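Side-chain contacts in putative N-acetylneuraminate lyase (PDB 6RB7), which is a putative lyase of the dihydrodipicolinate synthetase family, whose members are built on a parallel beta/alpha barrel: residues Q87-R92 with S121-R126; V109-A114 with R126-L131; V75-S80 with E97-V102. All blocks are in the same frame, centred on the assembly; numbering follows the deposited sequence.

Contact 1. Residues Q87-R92 with S121-R126; sequences QSVEDR and SQELAR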
loop_
_atom_site.group_PDB
_atom_site.type_symbol
_atom_site.label_atom_id
_atom_site.label_comp_id
_atom_site.label_asym_id
_atom_site.label_seq_id
_atom_site.Cartn_x
_atom_site.Cartn_y
_atom_site.Cartn_z
ATOM N N GLN A 87 19.647 12.342 15.355
ATOM C CA GLN A 87 20.340 12.888 16.537
ATOM C C GLN A 87 20.764 11.757 17.453
ATOM O O GLN A 87 20.100 10.713 17.466
ATOM C CB GLN A 87 19.486 13.924 17.251
ATOM C CG GLN A 87 19.480 15.205 16.437
ATOM C CD GLN A 87 18.591 16.275 17.006
ATOM O OE1 GLN A 87 17.978 16.082 18.055
ATOM N NE2 GLN A 87 18.532 17.408 16.324
ATOM N N SER A 88 21.856 11.978 18.171
ATOM C CA SER A 88 22.309 11.084 19.244
ATOM C C SER A 88 21.497 11.343 20.511
ATOM O O SER A 88 20.830 12.401 20.645
ATOM C CB SER A 88 23.783 11.292 19.475
ATOM O OG SER A 88 24.025 12.558 20.027
ATOM N N VAL A 89 21.613 10.424 21.456
ATOM C CA VAL A 89 21.053 10.636 22.814
ATOM C C VAL A 89 21.631 11.929 23.376
ATOM O O VAL A 89 20.880 12.746 23.916
ATOM C CB VAL A 89 21.319 9.409 23.688
ATOM C CG1 VAL A 89 21.068 9.707 25.133
ATOM C CG2 VAL A 89 20.480 8.213 23.203
ATOM N N GLU A 90 22.943 12.120 23.278
ATOM C CA GLU A 90 23.585 13.347 23.843
ATOM C C GLU A 90 23.019 14.602 23.172
ATOM O O GLU A 90 22.694 15.541 23.892
ATOM C CB GLU A 90 25.098 13.225 23.700
ATOM C CG GLU A 90 25.826 14.453 24.191
ATOM C CD GLU A 90 25.984 14.554 25.704
ATOM O OE1 GLU A 90 25.382 13.720 26.470
ATOM O OE2 GLU A 90 26.759 15.453 26.129
ATOM N N ASP A 91 22.852 14.604 21.844
ATOM C CA ASP A 91 22.256 15.749 21.119
ATOM C C ASP A 91 20.893 16.077 21.733
ATOM O O ASP A 91 20.571 17.250 21.990
ATOM C CB ASP A 91 22.066 15.404 19.641
ATOM C CG ASP A 91 23.305 15.306 18.767
ATOM O OD1 ASP A 91 24.357 15.905 19.166
ATOM O OD2 ASP A 91 23.216 14.619 17.694
ATOM N N ARG A 92 20.063 15.040 21.910
ATOM C CA ARG A 92 18.672 15.236 22.361
ATOM C C ARG A 92 18.648 15.722 23.815
ATOM O O ARG A 92 17.741 16.520 24.177
ATOM C CB ARG A 92 17.875 13.960 22.128
ATOM C CG ARG A 92 17.668 13.745 20.633
ATOM C CD ARG A 92 17.124 12.371 20.291
ATOM N NE ARG A 92 15.748 12.171 20.676
ATOM C CZ ARG A 92 15.016 11.123 20.288
ATOM N NH1 ARG A 92 15.572 10.190 19.530
ATOM N NH2 ARG A 92 13.742 11.051 20.659
ATOM N N SER A 121 15.902 4.955 24.434
ATOM C CA SER A 121 14.588 5.584 24.729
ATOM C C SER A 121 14.386 5.723 26.251
ATOM O O SER A 121 13.860 6.752 26.721
ATOM C CB SER A 121 13.483 4.768 24.110
ATOM O OG SER A 121 13.697 4.535 22.710
ATOM N N GLN A 122 14.707 4.675 27.017
ATOM C CA GLN A 122 14.587 4.711 28.483
ATOM C C GLN A 122 15.550 5.761 29.048
ATOM O O GLN A 122 15.153 6.501 29.998
ATOM C CB GLN A 122 14.925 3.331 29.039
ATOM C CG GLN A 122 13.856 2.259 28.773
ATOM C CD GLN A 122 14.374 0.898 29.158
ATOM O OE1 GLN A 122 15.410 0.460 28.659
ATOM N NE2 GLN A 122 13.629 0.194 30.010
ATOM N N GLU A 123 16.739 5.893 28.489
ATOM C CA GLU A 123 17.735 6.897 28.967
ATOM C C GLU A 123 17.154 8.291 28.768
ATOM O O GLU A 123 17.206 9.141 29.708
ATOM C CB GLU A 123 19.072 6.687 28.272
ATOM C CG GLU A 123 20.107 7.688 28.629
ATOM C CD GLU A 123 21.522 7.403 28.098
ATOM O OE1 GLU A 123 21.694 6.484 27.230
ATOM O OE2 GLU A 123 22.468 8.146 28.512
ATOM N N LEU A 124 16.557 8.568 27.593
ATOM C CA LEU A 124 15.984 9.892 27.368
ATOM C C LEU A 124 14.751 10.105 28.230
ATOM O O LEU A 124 14.540 11.242 28.644
ATOM C CB LEU A 124 15.686 10.061 25.871
ATOM C CG LEU A 124 16.916 10.246 24.999
ATOM C CD1 LEU A 124 16.526 10.306 23.545
ATOM C CD2 LEU A 124 17.731 11.494 25.386
ATOM N N ALA A 125 13.938 9.085 28.467
ATOM C CA ALA A 125 12.751 9.201 29.338
ATOM C C ALA A 125 13.194 9.631 30.745
ATOM O O ALA A 125 12.586 10.539 31.322
ATOM C CB ALA A 125 11.966 7.917 29.351
ATOM N N ARG A 126 14.174 8.940 31.299
ATOM C CA ARG A 126 14.654 9.219 32.675
ATOM C C ARG A 126 15.198 10.639 32.716
ATOM O O ARG A 126 14.892 11.370 33.687
ATOM C CB ARG A 126 15.728 8.196 33.048
ATOM C CG ARG A 126 16.276 8.324 34.458
ATOM C CD ARG A 126 17.295 7.181 34.630
ATOM N NE ARG A 126 16.605 5.871 34.573
ATOM C CZ ARG A 126 16.629 4.963 33.571
ATOM N NH1 ARG A 126 17.359 5.145 32.479
ATOM N NH2 ARG A 126 15.900 3.860 33.666
#
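R92 crosses L124 at about a right angle, and its side chain rides over the methyl L124 CD1. R92 CB sits 4.1 Å from both L124 CD1 and L124 CD2. Further out, R92 CD is 3.9 Å from L124 CD1, and the closest point comes at R92 NE, 3.5 Å from that same methyl. Beyond it R92 CZ is 3.7 Å from L124 CD1, and the tips R92 NH1 and NH2 are each 4.1 Å from it. A bend at chi3 (71°) turns the flat guanidinium so that L124 CD1 lies over one face, displaced toward the rim. The methyl takes up a face and no hydrogen bond, while NH2 bonds to the backbone oxygens of A114 and H112. The second methyl, L124 CD2, packs 3.8 Å from V89 CG1. E123 approaches V89 with its carboxylate carbon, CD, 3.8 Å from V89 CG1, while its OE2 forms a salt bridge with K93. At the start of the same helix, next to V89, S88 (N-cap) and D91 form a capping box, S88 N bonding to D91 OD2 and D91 N to S88 OG; D91 OD2 also pairs with R307. With no hydrogen bond joining the two segments, the contact is held by dispersion and by the burial of methyls, and the charged ends answer to partners outside it.

Contact 2. Residues V109-A114 with R126-L131; sequences VIAHVA and RHAEGL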
loop_
_atom_site.group_PDB
_atom_site.type_symbol
_atom_site.label_atom_id
_atom_site.label_comp_id
_atom_site.label_asym_id
_atom_site.label_seq_id
_atom_site.Cartn_x
_atom_site.Cartn_y
_atom_site.Cartn_z
ATOM N N VAL A 109 5.722 21.337 28.076
ATOM C CA VAL A 109 6.843 20.705 27.356
ATOM C C VAL A 109 6.544 19.224 27.212
ATOM O O VAL A 109 6.416 18.520 28.250
ATOM C CB VAL A 109 8.210 20.965 28.000
ATOM C CG1 VAL A 109 9.303 20.221 27.249
ATOM C CG2 VAL A 109 8.497 22.453 28.051
ATOM N N ILE A 110 6.446 18.761 25.966
ATOM C CA ILE A 110 6.313 17.328 25.656
ATOM C C ILE A 110 7.624 16.919 25.000
ATOM O O ILE A 110 7.988 17.499 23.961
ATOM C CB ILE A 110 5.126 17.073 24.719
ATOM C CG1 ILE A 110 3.802 17.597 25.271
ATOM C CG2 ILE A 110 5.069 15.586 24.369
ATOM C CD1 ILE A 110 2.656 17.522 24.286
ATOM N N ALA A 111 8.353 16.000 25.616
ATOM C CA ALA A 111 9.656 15.521 25.101
ATOM C C ALA A 111 9.469 14.162 24.424
ATOM O O ALA A 111 9.132 13.195 25.075
ATOM C CB ALA A 111 10.665 15.428 26.203
ATOM N N HIS A 112 9.602 14.139 23.105
ATOM C CA HIS A 112 9.630 12.885 22.334
ATOM C C HIS A 112 10.942 12.181 22.622
ATOM O O HIS A 112 12.007 12.781 22.370
ATOM C CB HIS A 112 9.437 13.170 20.852
ATOM C CG HIS A 112 9.479 11.889 20.070
ATOM N ND1 HIS A 112 10.563 11.554 19.292
ATOM C CD2 HIS A 112 8.624 10.843 20.042
ATOM C CE1 HIS A 112 10.317 10.361 18.747
ATOM N NE2 HIS A 112 9.154 9.870 19.239
ATOM N N VAL A 113 10.874 10.954 23.168
ATOM C CA VAL A 113 12.085 10.256 23.660
ATOM C C VAL A 113 12.328 8.951 22.925
ATOM O O VAL A 113 13.324 8.287 23.240
ATOM C CB VAL A 113 11.981 10.043 25.173
ATOM C CG1 VAL A 113 12.008 11.368 25.924
ATOM C CG2 VAL A 113 10.820 9.149 25.567
ATOM N N ALA A 114 11.522 8.592 21.939
ATOM C CA ALA A 114 11.709 7.305 21.235
ATOM C C ALA A 114 12.994 7.376 20.408
ATOM O O ALA A 114 13.228 8.353 19.633
ATOM C CB ALA A 114 10.514 6.979 20.378
ATOM N N ARG A 126 14.174 8.940 31.299
ATOM C CA ARG A 126 14.654 9.219 32.675
ATOM C C ARG A 126 15.198 10.639 32.716
ATOM O O ARG A 126 14.892 11.370 33.687
ATOM C CB ARG A 126 15.728 8.196 33.048
ATOM C CG ARG A 126 16.276 8.324 34.458
ATOM C CD ARG A 126 17.295 7.181 34.630
ATOM N NE ARG A 126 16.605 5.871 34.573
ATOM C CZ ARG A 126 16.629 4.963 33.571
ATOM N NH1 ARG A 126 17.359 5.145 32.479
ATOM N NH2 ARG A 126 15.900 3.860 33.666
ATOM N N HIS A 127 15.970 11.037 31.701
ATOM C CA HIS A 127 16.550 12.391 31.630
ATOM C C HIS A 127 15.426 13.431 31.601
ATOM O O HIS A 127 15.518 14.465 32.310
ATOM C CB HIS A 127 17.515 12.473 30.461
ATOM C CG HIS A 127 18.033 13.835 30.202
ATOM N ND1 HIS A 127 17.407 14.696 29.314
ATOM C CD2 HIS A 127 19.130 14.467 30.670
ATOM C CE1 HIS A 127 18.127 15.800 29.251
ATOM N NE2 HIS A 127 19.193 15.693 30.069
ATOM N N ALA A 128 14.386 13.191 30.793
ATOM C CA ALA A 128 13.263 14.130 30.655
ATOM C C ALA A 128 12.506 14.271 31.975
ATOM O O ALA A 128 12.156 15.406 32.364
ATOM C CB ALA A 128 12.365 13.709 29.491
ATOM N N GLU A 129 12.240 13.171 32.665
ATOM C CA GLU A 129 11.544 13.230 33.962
ATOM C C GLU A 129 12.442 14.005 34.950
ATOM O O GLU A 129 11.922 14.816 35.751
ATOM C CB GLU A 129 11.184 11.854 34.465
ATOM C CG GLU A 129 10.513 11.942 35.815
ATOM C CD GLU A 129 9.790 10.689 36.261
ATOM O OE1 GLU A 129 8.745 10.362 35.705
ATOM O OE2 GLU A 129 10.278 10.066 37.194
ATOM N N GLY A 130 13.732 13.827 34.869
ATOM C CA GLY A 130 14.681 14.556 35.739
ATOM C C GLY A 130 14.588 16.058 35.553
ATOM O O GLY A 130 14.869 16.813 36.518
ATOM N N LEU A 131 14.218 16.529 34.362
ATOM C CA LEU A 131 14.070 17.974 34.074
ATOM C C LEU A 131 12.646 18.468 34.318
ATOM O O LEU A 131 12.414 19.660 34.086
ATOM C CB LEU A 131 14.477 18.222 32.613
ATOM C CG LEU A 131 15.971 18.062 32.338
ATOM C CD1 LEU A 131 16.232 18.316 30.868
ATOM C CD2 LEU A 131 16.789 19.052 33.167
#
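In the beta-alpha-beta unit made of strand 108-112, helix 118-130 and strand 135-138, the helix packs here on the first strand. The evidence is a short backbone approach: the CA atoms of A111 and A128 are 6.8 Å apart, a distance made possible by two side chains that each end at CB. Those methyls point at each other, with A111 CB and A128 CB at 4.1 Å. Just past the strand end, V113 adds a second touch on the same methyl, its CG1 lying 4.3 Å from A128 CB. Its chi1 of -66° sets CG1 anti to the carbonyl carbon and beside the backbone N, where it meets the helix. A128 is therefore met by both A111 and V113, and L96 of helix 89-103 and I136 of strand 135-138 touch it as well, so this small residue is buried among three elements. Between A111 and V113, the ring nitrogens of H112 bond to N78 O and to I139 N. Next to A128 in the helix, E129 OE1 bonds to T165 OG1 and N164 N. No hydrogen bond crosses between the two segments. A helix packed on the outside of a parallel strand, in a right-handed beta-alpha-beta crossover repeated round the sheet, is the layout of the beta/alpha (TIM) barrel; here the close seating rests on two alanines.

Contact 3. Residues V75-S80 with E97-V102; sequences VYVNGS and ENVMKV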
loop_
_atom_site.group_PDB
_atom_site.type_symbol
_atom_site.label_atom_id
_atom_site.label_comp_id
_atom_site.label_asym_id
_atom_site.label_seq_id
_atom_site.Cartn_x
_atom_site.Cartn_y
_atom_site.Cartn_z
ATOM N N VAL A 75 5.612 23.294 23.592
ATOM C CA VAL A 75 6.509 22.829 22.518
ATOM C C VAL A 75 6.650 21.307 22.598
ATOM O O VAL A 75 6.624 20.705 23.731
ATOM C CB VAL A 75 7.881 23.496 22.502
ATOM C CG1 VAL A 75 7.780 24.933 22.043
ATOM C CG2 VAL A 75 8.591 23.401 23.846
ATOM N N TYR A 76 6.770 20.691 21.441
ATOM C CA TYR A 76 6.951 19.239 21.262
ATOM C C TYR A 76 8.390 19.064 20.810
ATOM O O TYR A 76 8.746 19.413 19.695
ATOM C CB TYR A 76 5.921 18.704 20.262
ATOM C CG TYR A 76 6.144 17.267 19.876
ATOM C CD1 TYR A 76 5.842 16.252 20.759
ATOM C CD2 TYR A 76 6.553 16.926 18.613
ATOM C CE1 TYR A 76 6.012 14.914 20.406
ATOM C CE2 TYR A 76 6.756 15.595 18.251
ATOM C CZ TYR A 76 6.503 14.602 19.158
ATOM O OH TYR A 76 6.689 13.314 18.790
ATOM N N VAL A 77 9.236 18.585 21.739
ATOM C CA VAL A 77 10.701 18.652 21.558
ATOM C C VAL A 77 11.271 17.299 21.112
ATOM O O VAL A 77 10.879 16.256 21.668
ATOM C CB VAL A 77 11.324 19.118 22.874
ATOM C CG1 VAL A 77 12.831 19.242 22.729
ATOM C CG2 VAL A 77 10.698 20.402 23.365
ATOM N N ASN A 78 12.212 17.326 20.176
ATOM C CA ASN A 78 12.946 16.136 19.705
ATOM C C ASN A 78 11.968 15.143 19.062
ATOM O O ASN A 78 12.230 13.945 19.137
ATOM C CB ASN A 78 13.786 15.488 20.819
ATOM C CG ASN A 78 14.945 16.339 21.245
ATOM O OD1 ASN A 78 15.566 17.004 20.410
ATOM N ND2 ASN A 78 15.222 16.349 22.549
ATOM N N GLY A 79 10.950 15.649 18.372
ATOM C CA GLY A 79 10.165 14.833 17.439
ATOM C C GLY A 79 10.890 14.634 16.117
ATOM O O GLY A 79 12.031 15.109 15.941
ATOM N N SER A 80 10.263 13.976 15.150
ATOM C CA SER A 80 10.884 13.841 13.819
ATOM C C SER A 80 11.007 15.196 13.132
ATOM O O SER A 80 11.967 15.399 12.424
ATOM C CB SER A 80 10.214 12.800 12.947
ATOM O OG SER A 80 8.881 13.127 12.737
ATOM N N GLU A 97 17.691 20.179 27.650
ATOM C CA GLU A 97 18.279 20.995 28.742
ATOM C C GLU A 97 18.161 22.475 28.408
ATOM O O GLU A 97 17.813 23.250 29.301
ATOM C CB GLU A 97 19.731 20.577 28.959
ATOM C CG GLU A 97 19.829 19.248 29.636
ATOM C CD GLU A 97 21.217 18.617 29.636
ATOM O OE1 GLU A 97 22.160 19.242 29.127
ATOM O OE2 GLU A 97 21.342 17.464 30.095
ATOM N N ASN A 98 18.459 22.867 27.175
ATOM C CA ASN A 98 18.439 24.286 26.762
ATOM C C ASN A 98 17.014 24.803 26.617
ATOM O O ASN A 98 16.781 25.963 26.925
ATOM C CB ASN A 98 19.343 24.492 25.571
ATOM C CG ASN A 98 20.801 24.481 26.015
ATOM O OD1 ASN A 98 21.256 25.470 26.611
ATOM N ND2 ASN A 98 21.503 23.369 25.791
ATOM N N VAL A 99 16.053 23.976 26.229
ATOM C CA VAL A 99 14.631 24.399 26.286
ATOM C C VAL A 99 14.247 24.712 27.726
ATOM O O VAL A 99 13.660 25.771 28.019
ATOM C CB VAL A 99 13.713 23.315 25.672
ATOM C CG1 VAL A 99 12.249 23.660 25.957
ATOM C CG2 VAL A 99 14.008 23.183 24.182
ATOM N N MET A 100 14.540 23.788 28.615
ATOM C CA MET A 100 14.029 23.888 30.011
ATOM C C MET A 100 14.747 25.043 30.714
ATOM O O MET A 100 14.120 25.647 31.582
ATOM C CB MET A 100 14.229 22.567 30.747
ATOM C CG MET A 100 13.419 21.399 30.172
ATOM S SD MET A 100 11.655 21.730 29.971
ATOM C CE MET A 100 11.090 21.608 31.672
ATOM N N LYS A 101 15.972 25.366 30.292
ATOM C CA LYS A 101 16.793 26.455 30.890
ATOM C C LYS A 101 16.045 27.770 30.747
ATOM O O LYS A 101 16.263 28.626 31.650
ATOM C CB LYS A 101 18.146 26.620 30.199
ATOM C CG LYS A 101 19.343 25.945 30.826
ATOM C CD LYS A 101 20.647 26.683 30.527
ATOM C CE LYS A 101 21.881 25.821 30.730
ATOM N NZ LYS A 101 21.993 24.734 29.722
ATOM N N VAL A 102 15.317 28.017 29.656
ATOM C CA VAL A 102 14.853 29.412 29.383
ATOM C C VAL A 102 13.353 29.432 29.270
ATOM O O VAL A 102 12.816 30.547 29.093
ATOM C CB VAL A 102 15.485 30.060 28.132
ATOM C CG1 VAL A 102 16.977 30.240 28.295
ATOM C CG2 VAL A 102 15.220 29.254 26.910
#
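Between segments 75-80 and 97-102 the nearest CA atoms are those of V77 and V99, 8.4 Å apart. V75 and V77, two residues apart on the strand, both direct CB toward the helix, and the two branches of V99 divide between them. V99 has CG1 anti to its backbone N (chi1 170°), which brings that methyl to 4.2 Å from V75 CG2. Its other branch, CG2, rests 4.4 Å from V77 CG1. Such wholly apolar contact is the strand-to-helix interface of a beta-alpha-beta unit, completed by strand 108-112, in the family's parallel beta/alpha barrel. F45 and T64, the latter from helix 57-70, also touch V99, so V99 is buried among strand 74-77, the loop residue F45 and helix 57-70. Y76, between the two valines, touches I110 and H112. On the helix, N98 OD1 receives K101 NZ at 3.3 Å, with the donor 59° out of the carbonyl plane; Q61 NE2 bonds to the same oxygen, so two donors share it. Beyond the strand, S80 packs on F144 of the second subunit.

How the contacts relate
The three contacts follow neighbouring parts of one barrel wall. Contacts 1 and 2 have centres about 8 Å apart and share helix 118-130, with R126 common to both; R92 NH2 of contact 1 reaches A114 O at 2.9 Å and H112 O at 3.0 Å, tying one helix start to the next strand's end. Contacts 2 and 3, centres about 9 Å apart, are joined in the sheet by V77 N and I110 O (2.8 Å), and between helices by H127 NE2 and E97 OE2 (2.8 Å). Contacts 1 and 3 sit on the same helix 89-103, centres about 12 Å apart, with a weak bond from N78 ND2 to R92 O. The bicine pocket residues A260, G261 and K262 belong to none of them.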